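433aa long hypothetical phosphoribosylglycinamide formyl transferase (Pyrococcus horikoshii, PDB 2DWC) is a hypothetical protein of the ATP-grasp superfamily with a PurT-like C-terminal region, modelled here with adenosine-5'-diphosphate in its pocket. Local coordinates at residues 215-220 against 265-270; 259-264 against 332-337; 317-320 against 325-328; 301-306 against 311-316. All coordinates share one frame; numbering follows the deposited sequence.

Contact 1: 215-220 against 265-270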
# COMPACT_ATOMS: atom_id res chain seq x y z
N ALA B 215 -19.65 0.36 6.82
CA ALA B 215 -19.99 -0.96 7.39
C ALA B 215 -19.52 -2.09 6.45
O ALA B 215 -19.71 -2.02 5.23
CB ALA B 215 -21.50 -1.05 7.59
N VAL B 216 -18.89 -3.11 7.00
CA VAL B 216 -18.47 -4.23 6.16
C VAL B 216 -19.05 -5.55 6.63
O VAL B 216 -18.93 -5.91 7.81
CB VAL B 216 -16.88 -4.31 6.07
CG1 VAL B 216 -16.23 -4.45 7.46
CG2 VAL B 216 -16.45 -5.51 5.21
N ARG B 217 -19.72 -6.26 5.70
CA ARG B 217 -20.30 -7.57 5.96
C ARG B 217 -19.26 -8.61 5.58
O ARG B 217 -18.75 -8.59 4.48
CB ARG B 217 -21.56 -7.77 5.12
CG ARG B 217 -22.80 -7.01 5.73
CD ARG B 217 -24.05 -7.06 4.86
NE ARG B 217 -24.37 -8.46 4.57
CZ ARG B 217 -25.13 -9.23 5.34
NH1 ARG B 217 -25.67 -8.74 6.46
NH2 ARG B 217 -25.37 -10.47 4.98
N HIS B 218 -18.97 -9.55 6.47
CA HIS B 218 -17.92 -10.53 6.17
C HIS B 218 -18.12 -11.73 7.09
O HIS B 218 -18.93 -11.66 8.02
CB HIS B 218 -16.54 -9.88 6.47
CG HIS B 218 -16.38 -9.48 7.92
ND1 HIS B 218 -15.80 -10.30 8.86
CD2 HIS B 218 -16.73 -8.35 8.57
CE1 HIS B 218 -15.77 -9.67 10.03
NE2 HIS B 218 -16.33 -8.49 9.88
N PHE B 219 -17.40 -12.81 6.82
CA PHE B 219 -17.48 -14.01 7.65
C PHE B 219 -16.67 -13.84 8.92
O PHE B 219 -15.60 -13.21 8.91
CB PHE B 219 -16.90 -15.24 6.93
CG PHE B 219 -17.79 -15.77 5.83
CD1 PHE B 219 -19.07 -16.26 6.12
CD2 PHE B 219 -17.36 -15.73 4.50
CE1 PHE B 219 -19.93 -16.68 5.09
CE2 PHE B 219 -18.21 -16.14 3.46
CZ PHE B 219 -19.51 -16.63 3.77
N ASP B 220 -17.19 -14.39 10.01
CA ASP B 220 -16.44 -14.39 11.26
C ASP B 220 -15.74 -15.73 11.30
O ASP B 220 -15.90 -16.59 10.41
CB ASP B 220 -17.36 -14.20 12.49
CG ASP B 220 -18.40 -15.32 12.69
OD1 ASP B 220 -18.26 -16.44 12.15
OD2 ASP B 220 -19.37 -15.07 13.44
N ARG B 265 -29.09 -1.68 10.13
CA ARG B 265 -30.44 -1.99 9.61
C ARG B 265 -30.41 -1.98 8.08
O ARG B 265 -31.05 -2.81 7.45
CB ARG B 265 -31.45 -0.96 10.12
CG ARG B 265 -31.98 -1.27 11.53
CD ARG B 265 -32.97 -0.19 11.93
NE ARG B 265 -33.75 -0.52 13.12
CZ ARG B 265 -34.59 -1.55 13.20
NH1 ARG B 265 -34.76 -2.36 12.16
NH2 ARG B 265 -35.27 -1.74 14.32
N ILE B 266 -29.64 -1.07 7.50
CA ILE B 266 -29.56 -0.98 6.05
C ILE B 266 -28.77 -2.14 5.45
O ILE B 266 -29.21 -2.78 4.51
CB ILE B 266 -28.94 0.34 5.61
CG1 ILE B 266 -29.95 1.48 5.87
CG2 ILE B 266 -28.57 0.29 4.10
CD1 ILE B 266 -29.33 2.89 5.86
N THR B 267 -27.59 -2.40 5.99
CA THR B 267 -26.80 -3.50 5.42
C THR B 267 -27.43 -4.87 5.67
O THR B 267 -27.27 -5.77 4.85
CB THR B 267 -25.32 -3.44 5.88
OG1 THR B 267 -25.24 -3.60 7.29
CG2 THR B 267 -24.70 -2.08 5.47
N ASP B 268 -28.14 -5.06 6.78
CA ASP B 268 -28.82 -6.35 7.01
C ASP B 268 -29.85 -6.56 5.88
O ASP B 268 -30.08 -7.70 5.45
CB ASP B 268 -29.58 -6.33 8.35
CG ASP B 268 -28.68 -6.58 9.55
OD1 ASP B 268 -29.18 -6.38 10.68
OD2 ASP B 268 -27.48 -6.95 9.39
N VAL B 269 -30.50 -5.49 5.43
CA VAL B 269 -31.45 -5.64 4.32
C VAL B 269 -30.74 -5.87 2.96
O VAL B 269 -31.17 -6.72 2.17
CB VAL B 269 -32.35 -4.40 4.19
CG1 VAL B 269 -33.18 -4.49 2.90
CG2 VAL B 269 -33.29 -4.32 5.42
N LEU B 270 -29.68 -5.12 2.68
CA LEU B 270 -29.01 -5.30 1.38
C LEU B 270 -28.33 -6.66 1.28
O LEU B 270 -28.35 -7.28 0.22
CB LEU B 270 -28.03 -4.13 1.11
CG LEU B 270 -28.72 -2.76 0.99
CD1 LEU B 270 -27.66 -1.67 0.83
CD2 LEU B 270 -29.71 -2.75 -0.22
O HOH W 1 -25.44 -6.33 7.82
O HOH W 2 -27.24 -9.82 8.51
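The guanidinium of Arg217 turns its edge to Asp268, with Asp268 OD2 and two waters lying close to its plane; the guanidinium and carboxylate planes stand almost perpendicular, 87° apart. The direct pair is a long salt bridge, 3.9 Å from Arg217 NH1 to Asp268 OD2, supplemented by two waters. Arg217 NH1 donates to water 1 at 2.8 Å and to water 2 at 2.8 Å. Both waters pass the link on, water 1 donating to Asp268 OD2 at 2.6 Å and water 2 donating to Asp268 OD2 at 3.0 Å. Water 1 is shared a third way, with Thr267 OG1 at 2.8 Å. The threonine hydroxyl sits between its backbone N and carbonyl carbon (chi1 63°), a setting from which it also bonds to Ala263 O, one helical turn back. Arg217 reaches the helix by a bend at chi3 (55°) and slides past Thr267, running the other way; Arg217 CD rests 3.5 Å from Thr267 O. Arg217 NE donates to Gly272 O, while the second carboxylate oxygen of Asp268, OD1, pairs with Lys264. Elsewhere the contact turns apolar: Ala215 CB meets Thr267 CG2 at 4.0 Å, and Thr267 also touches Phe276. Strand 209-219, flanked by strands 225-238 and 274-283, thus carries helix 253-270 across its surface, with water-bridged charges beside an apolar Ala215-Thr267 touch, the helix-on-antiparallel-sheet layering that belongs to the ATP-grasp fold.

Contact 2: 259-264 against 332-337; sequences VYRIAK and DGYRLF
Tyr334 OH is pressed into the root of the Arg261 side chain, 3.1 Å from Arg261 CB and 3.2 Å from Arg261 CA. This is tight packing against carbon rather than polar pairing, since the nearby amide, Arg261 N, is badly angled for a bond. Arg261 CG adds a third touch at 3.6 Å from Tyr334 OH, after which the chain bends off to put its NE in a salt bridge with Glu258. With CG anti to its carbonyl carbon (chi1 -77°), the Tyr334 ring is directed at the helix, so that Tyr260 CB stands over one face, 3.9 Å from the centroid of the Tyr334 ring, a CH-pi contact almost along the ring normal. The two aromatic rings meet obliquely, their planes 59° apart. Leu336, two residues along the strand, crosses Tyr260 at about a right angle and lays a methyl over its ring, Leu336 CD2 coming within 3.6 Å of Tyr260 CE1. Tyr260 OH is hydrogen-bonded to Glu256. Helix segment 259-264 runs across strand 334-337 at 104°, the axes 10.5 Å apart at closest. Strand 334-337 lies parallel to strand 225-238 and antiparallel to 329-331, and the same helix also rests on both 209-219 and 225-238, where Tyr260 touches Glu213, Lys231 and Pro232.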
# COMPACT_ATOMS: atom_id res chain seq x y z
N VAL B 259 -25.55 6.09 14.31
CA VAL B 259 -24.98 5.88 12.94
C VAL B 259 -24.79 4.38 12.75
O VAL B 259 -25.19 3.82 11.73
CB VAL B 259 -23.63 6.64 12.79
CG1 VAL B 259 -22.81 6.09 11.58
CG2 VAL B 259 -23.91 8.12 12.60
N TYR B 260 -24.20 3.70 13.73
CA TYR B 260 -24.00 2.25 13.63
C TYR B 260 -25.34 1.53 13.56
O TYR B 260 -25.51 0.60 12.79
CB TYR B 260 -23.22 1.68 14.82
CG TYR B 260 -21.83 2.29 15.03
CD1 TYR B 260 -21.27 2.38 16.30
CD2 TYR B 260 -21.10 2.78 13.94
CE1 TYR B 260 -20.01 2.96 16.49
CE2 TYR B 260 -19.84 3.37 14.12
CZ TYR B 260 -19.30 3.46 15.38
OH TYR B 260 -18.08 4.10 15.54
N ARG B 261 -26.31 1.94 14.38
CA ARG B 261 -27.60 1.27 14.36
C ARG B 261 -28.30 1.37 12.99
O ARG B 261 -28.86 0.38 12.48
CB ARG B 261 -28.51 1.89 15.46
CG ARG B 261 -29.85 1.15 15.68
CD ARG B 261 -30.81 1.95 16.61
NE ARG B 261 -31.40 3.12 15.96
CZ ARG B 261 -32.35 3.07 15.03
NH1 ARG B 261 -32.83 1.89 14.62
NH2 ARG B 261 -32.84 4.20 14.52
N ILE B 262 -28.30 2.57 12.43
CA ILE B 262 -28.95 2.82 11.13
C ILE B 262 -28.21 2.06 10.03
O ILE B 262 -28.83 1.39 9.17
CB ILE B 262 -28.98 4.34 10.83
CG1 ILE B 262 -30.07 4.98 11.70
CG2 ILE B 262 -29.27 4.61 9.35
CD1 ILE B 262 -30.03 6.44 11.75
N ALA B 263 -26.88 2.15 10.04
CA ALA B 263 -26.09 1.41 9.03
C ALA B 263 -26.40 -0.09 9.12
O ALA B 263 -26.60 -0.77 8.10
CB ALA B 263 -24.53 1.67 9.24
N LYS B 264 -26.46 -0.65 10.33
CA LYS B 264 -26.72 -2.08 10.47
C LYS B 264 -28.07 -2.50 9.88
O LYS B 264 -28.18 -3.54 9.22
CB LYS B 264 -26.65 -2.49 11.95
CG LYS B 264 -26.95 -3.97 12.25
CD LYS B 264 -25.88 -4.90 11.75
CE LYS B 264 -25.89 -6.25 12.50
NZ LYS B 264 -27.16 -7.02 12.33
N ASP B 332 -20.28 -2.51 23.43
CA ASP B 332 -21.69 -2.21 23.60
C ASP B 332 -22.58 -2.89 22.56
O ASP B 332 -23.54 -2.29 22.07
CB ASP B 332 -21.95 -0.70 23.52
CG ASP B 332 -21.07 0.11 24.47
OD1 ASP B 332 -20.63 -0.43 25.50
OD2 ASP B 332 -20.82 1.31 24.18
N GLY B 333 -22.27 -4.14 22.23
CA GLY B 333 -23.08 -4.86 21.27
C GLY B 333 -22.75 -4.61 19.80
O GLY B 333 -23.42 -5.16 18.92
N TYR B 334 -21.77 -3.75 19.53
CA TYR B 334 -21.36 -3.49 18.14
C TYR B 334 -19.93 -3.99 17.92
O TYR B 334 -19.05 -3.79 18.78
CB TYR B 334 -21.45 -1.99 17.81
CG TYR B 334 -22.85 -1.47 17.56
CD1 TYR B 334 -23.48 -0.63 18.48
CD2 TYR B 334 -23.58 -1.88 16.42
CE1 TYR B 334 -24.81 -0.22 18.30
CE2 TYR B 334 -24.91 -1.46 16.22
CZ TYR B 334 -25.52 -0.64 17.18
OH TYR B 334 -26.85 -0.27 17.03
N ARG B 335 -19.71 -4.66 16.79
CA ARG B 335 -18.39 -5.15 16.44
C ARG B 335 -17.77 -3.96 15.68
O ARG B 335 -18.21 -3.60 14.59
CB ARG B 335 -18.49 -6.38 15.53
CG ARG B 335 -17.23 -7.26 15.51
CD ARG B 335 -17.40 -8.44 14.54
NE ARG B 335 -16.30 -9.43 14.50
CZ ARG B 335 -15.17 -9.32 13.79
NH1 ARG B 335 -14.95 -8.23 13.02
NH2 ARG B 335 -14.29 -10.33 13.81
N LEU B 336 -16.79 -3.31 16.32
CA LEU B 336 -16.16 -2.14 15.74
C LEU B 336 -14.81 -2.45 15.13
O LEU B 336 -14.18 -3.45 15.45
CB LEU B 336 -15.98 -1.03 16.81
CG LEU B 336 -17.26 -0.59 17.56
CD1 LEU B 336 -16.93 0.62 18.43
CD2 LEU B 336 -18.37 -0.24 16.58
N PHE B 337 -14.38 -1.58 14.22
CA PHE B 337 -13.05 -1.73 13.62
C PHE B 337 -12.25 -0.52 14.14
O PHE B 337 -12.50 0.62 13.78
CB PHE B 337 -13.13 -1.69 12.09
CG PHE B 337 -11.82 -2.09 11.46
CD1 PHE B 337 -11.49 -3.43 11.38
CD2 PHE B 337 -10.87 -1.12 11.11
CE1 PHE B 337 -10.21 -3.82 11.00
CE2 PHE B 337 -9.60 -1.50 10.72
CZ PHE B 337 -9.26 -2.85 10.67

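Contact 3: 317-320 against 325-328; sequences HLRA and PIPG
A bend at chi3 (67°), after a CG set beside the backbone N, folds the Arg319 chain so that its guanidinium edge faces the carbonyl of Pro325. Ile326 has its CG1 branch likewise beside its backbone N, which sends that arm back toward the helix. The arginine grips one oxygen side-on with two nitrogens: Arg319 NH2 donates to Pro325 O at 2.8 Å with an N-H...O angle of 150°, and Arg319 NE donates to Pro325 O at 3.1 Å with a more bent 139°. Pro325 O lies near the guanidinium plane for both bonds. On the acceptor's side they differ, NE approaching in the carbonyl plane and nearly head-on, NH2 from above it. Two donors on one oxygen restrict the rotation of the guanidinium. Beside this fork Pro327 crosses at about a right angle, with Pro327 CD 3.6 Å from Arg319 NH2. Ile326 CG1 lies 4.1 Å from Arg319 CB, and Ile326 CD1 touches Ala320 CB at 4.3 Å. Val216 and His218 of strand 209-219 cover Ala320 and Ile326, while Phe311 packs on Arg319 and Pro327. In the second subunit, Thr372 rests on Arg319, Ser367 on Pro325 and Leu366 on Pro327. The arrangement is a side-on, two-nitrogen arginine grip on a main-chain carbonyl, which holds the loop between helix 313-322 and strand 329-331 against the helix, at the subunit interface of this ATP-grasp protein.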
# COMPACT_ATOMS: atom_id res chain seq x y z
N HIS B 317 -12.81 -4.47 1.96
CA HIS B 317 -13.71 -4.99 0.92
C HIS B 317 -13.14 -6.26 0.33
O HIS B 317 -13.85 -7.25 0.17
CB HIS B 317 -13.84 -3.94 -0.21
CG HIS B 317 -14.96 -4.19 -1.17
ND1 HIS B 317 -16.27 -4.39 -0.77
CD2 HIS B 317 -14.98 -4.19 -2.52
CE1 HIS B 317 -17.04 -4.49 -1.83
NE2 HIS B 317 -16.29 -4.37 -2.92
N LEU B 318 -11.87 -6.22 -0.07
CA LEU B 318 -11.26 -7.40 -0.69
C LEU B 318 -11.32 -8.63 0.23
O LEU B 318 -11.66 -9.74 -0.19
CB LEU B 318 -9.80 -7.10 -1.06
CG LEU B 318 -9.06 -8.30 -1.67
CD1 LEU B 318 -9.68 -8.63 -3.04
CD2 LEU B 318 -7.58 -7.97 -1.82
N ARG B 319 -10.93 -8.43 1.48
CA ARG B 319 -10.96 -9.56 2.41
C ARG B 319 -12.38 -10.10 2.53
O ARG B 319 -12.60 -11.31 2.45
CB ARG B 319 -10.42 -9.12 3.79
CG ARG B 319 -8.85 -8.99 3.74
CD ARG B 319 -8.29 -8.31 4.97
NE ARG B 319 -8.48 -9.13 6.16
CZ ARG B 319 -7.52 -9.46 7.03
NH1 ARG B 319 -6.27 -9.07 6.86
NH2 ARG B 319 -7.82 -10.16 8.13
N ALA B 320 -13.32 -9.20 2.70
CA ALA B 320 -14.70 -9.64 2.88
C ALA B 320 -15.16 -10.46 1.67
O ALA B 320 -15.73 -11.53 1.86
CB ALA B 320 -15.67 -8.43 3.04
N PRO B 325 -11.55 -13.54 7.00
CA PRO B 325 -12.02 -12.87 8.20
C PRO B 325 -11.43 -11.46 8.32
O PRO B 325 -10.45 -11.08 7.63
CB PRO B 325 -11.52 -13.79 9.33
CG PRO B 325 -10.30 -14.41 8.77
CD PRO B 325 -10.62 -14.65 7.31
N ILE B 326 -12.05 -10.67 9.19
CA ILE B 326 -11.57 -9.32 9.49
C ILE B 326 -11.68 -9.17 11.01
O ILE B 326 -12.79 -9.27 11.59
CB ILE B 326 -12.47 -8.25 8.86
CG1 ILE B 326 -12.38 -8.33 7.31
CG2 ILE B 326 -12.07 -6.86 9.42
CD1 ILE B 326 -13.46 -7.46 6.55
N PRO B 327 -10.54 -8.97 11.69
CA PRO B 327 -10.57 -8.80 13.16
C PRO B 327 -11.36 -7.56 13.58
O PRO B 327 -11.32 -6.50 12.93
CB PRO B 327 -9.09 -8.64 13.53
CG PRO B 327 -8.36 -9.25 12.39
CD PRO B 327 -9.16 -8.90 11.18
N GLY B 328 -12.07 -7.67 14.70
CA GLY B 328 -12.82 -6.51 15.18
C GLY B 328 -12.80 -6.45 16.70
O GLY B 328 -12.21 -7.31 17.37

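Contact 4: 301-306 against 311-316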
# COMPACT_ATOMS: atom_id res chain seq x y z
N MET B 301 -11.39 7.08 1.16
CA MET B 301 -9.94 7.05 0.89
C MET B 301 -9.16 7.50 2.11
O MET B 301 -8.00 7.18 2.26
CB MET B 301 -9.56 7.89 -0.34
CG MET B 301 -9.82 7.11 -1.66
SD MET B 301 -9.18 8.04 -3.09
CE MET B 301 -10.53 9.16 -3.45
N VAL B 302 -9.81 8.23 3.02
CA VAL B 302 -9.09 8.61 4.25
C VAL B 302 -8.54 7.38 5.00
O VAL B 302 -7.48 7.45 5.64
CB VAL B 302 -10.01 9.43 5.17
CG1 VAL B 302 -11.20 8.60 5.65
CG2 VAL B 302 -9.19 9.93 6.39
N THR B 303 -9.21 6.23 4.86
CA THR B 303 -8.75 5.02 5.55
C THR B 303 -7.41 4.47 5.05
O THR B 303 -6.81 3.60 5.69
CB THR B 303 -9.82 3.91 5.55
OG1 THR B 303 -10.07 3.48 4.21
CG2 THR B 303 -11.12 4.43 6.22
N LEU B 304 -6.91 5.02 3.94
CA LEU B 304 -5.57 4.67 3.45
C LEU B 304 -4.58 5.17 4.52
O LEU B 304 -3.46 4.68 4.62
CB LEU B 304 -5.30 5.43 2.15
CG LEU B 304 -6.14 4.88 1.00
CD1 LEU B 304 -5.92 5.76 -0.26
CD2 LEU B 304 -5.72 3.41 0.70
N ALA B 305 -5.00 6.16 5.31
CA ALA B 305 -4.07 6.63 6.35
C ALA B 305 -4.58 6.42 7.79
O ALA B 305 -3.79 6.21 8.71
CB ALA B 305 -3.72 8.12 6.14
N SER B 306 -5.90 6.51 7.98
CA SER B 306 -6.46 6.37 9.34
C SER B 306 -6.63 4.94 9.80
O SER B 306 -6.75 4.69 10.98
CB SER B 306 -7.79 7.12 9.42
OG SER B 306 -8.67 6.59 8.45
N PHE B 311 -5.71 -2.68 6.03
CA PHE B 311 -7.08 -2.53 6.53
C PHE B 311 -7.84 -1.28 6.06
O PHE B 311 -8.81 -0.88 6.69
CB PHE B 311 -7.09 -2.63 8.07
CG PHE B 311 -6.89 -4.03 8.56
CD1 PHE B 311 -5.69 -4.43 9.16
CD2 PHE B 311 -7.92 -4.98 8.41
CE1 PHE B 311 -5.52 -5.76 9.60
CE2 PHE B 311 -7.76 -6.30 8.84
CZ PHE B 311 -6.56 -6.69 9.43
N SER B 312 -7.39 -0.64 4.97
CA SER B 312 -8.17 0.48 4.43
C SER B 312 -9.51 -0.10 3.96
O SER B 312 -9.68 -1.32 3.93
CB SER B 312 -7.49 1.07 3.16
OG SER B 312 -7.57 0.08 2.13
N GLU B 313 -10.44 0.76 3.55
CA GLU B 313 -11.72 0.24 3.09
C GLU B 313 -11.52 -0.71 1.91
O GLU B 313 -12.35 -1.58 1.67
CB GLU B 313 -12.71 1.39 2.68
CG GLU B 313 -12.15 2.33 1.59
CD GLU B 313 -13.25 3.17 0.93
OE1 GLU B 313 -12.89 4.12 0.18
OE2 GLU B 313 -14.46 2.87 1.13
N PHE B 314 -10.46 -0.50 1.13
CA PHE B 314 -10.22 -1.36 -0.05
C PHE B 314 -9.82 -2.76 0.33
O PHE B 314 -10.28 -3.74 -0.29
CB PHE B 314 -9.17 -0.67 -0.92
CG PHE B 314 -9.52 0.75 -1.19
CD1 PHE B 314 -10.64 1.06 -1.95
CD2 PHE B 314 -8.79 1.79 -0.60
CE1 PHE B 314 -11.06 2.39 -2.12
CE2 PHE B 314 -9.18 3.12 -0.76
CZ PHE B 314 -10.33 3.43 -1.52
N ALA B 315 -8.94 -2.86 1.34
CA ALA B 315 -8.50 -4.14 1.83
C ALA B 315 -9.64 -4.80 2.63
O ALA B 315 -9.76 -6.02 2.60
CB ALA B 315 -7.25 -3.95 2.75
N LEU B 316 -10.47 -3.99 3.30
CA LEU B 316 -11.60 -4.58 4.06
C LEU B 316 -12.56 -5.19 3.04
O LEU B 316 -13.06 -6.29 3.24
CB LEU B 316 -12.34 -3.52 4.86
CG LEU B 316 -11.55 -3.05 6.09
CD1 LEU B 316 -12.20 -1.82 6.70
CD2 LEU B 316 -11.46 -4.21 7.13
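Ser312 meets the backbone of Thr303 first, its CB 3.6 Å from Thr303 O, and takes Leu304 against it as well, Leu304 CD2 lying 3.8 Å from Ser312 CB. Its hydroxyl stands between backbone N and carbonyl carbon (chi1 68°), turned over the start of the next helix, where Ser312 OG accepts weak bonds from Phe314 N at 3.1 Å and Ala315 N at 3.3 Å. This makes Ser312 the N-cap of helix 313-322, which follows the short helix 303-306 after a short loop in a chain of the ATP-grasp family. At Glu313 the backbone takes over: Glu313 N donates to Thr303 OG1 at 2.8 Å, nearly straight at 160°. The same hydroxyl bonds to Gly300 O, so one side chain bridges the loop ahead of its own helix and the first turn of the next. Glu313 CG lies over the centre of the Phe314 ring, 3.7 Å above its plane, and beyond it the extended chain brings Glu313 OE2 to a hydrogen bond from His297 N. Phe314 offers its ring edge to the first segment: Phe314 CZ touches Met301 CG at 3.7 Å, and Phe314 CD2 touches Leu304 CD2 at 3.7 Å. Leu30 and Glu33 of helix 29-40 also pack against this phenylalanine, and Glu37 of that helix meets Ala315.

From the N terminus, contact 1 closes first, bringing the end of helix 253-270 back onto strand 209-219. Before that helix ends, contact 2 opens from its middle and closes only at strand 334-337, so the two loops cross and share both helix and sheet. Contacts 4 and 3 fall in series within the span of contact 2: 301-306 against 311-316 closes the short loop between helices 303-306 and 313-322, then 317-320 against 325-328 folds the loop after helix 313-322 onto that helix. Arg335 NH1 meets Ile326 O at 2.8 Å, a probable hydrogen bond joining contacts 2 and 3, while Phe311 links contact 4 to both. Contacts 3 and 4 also touch the second subunit.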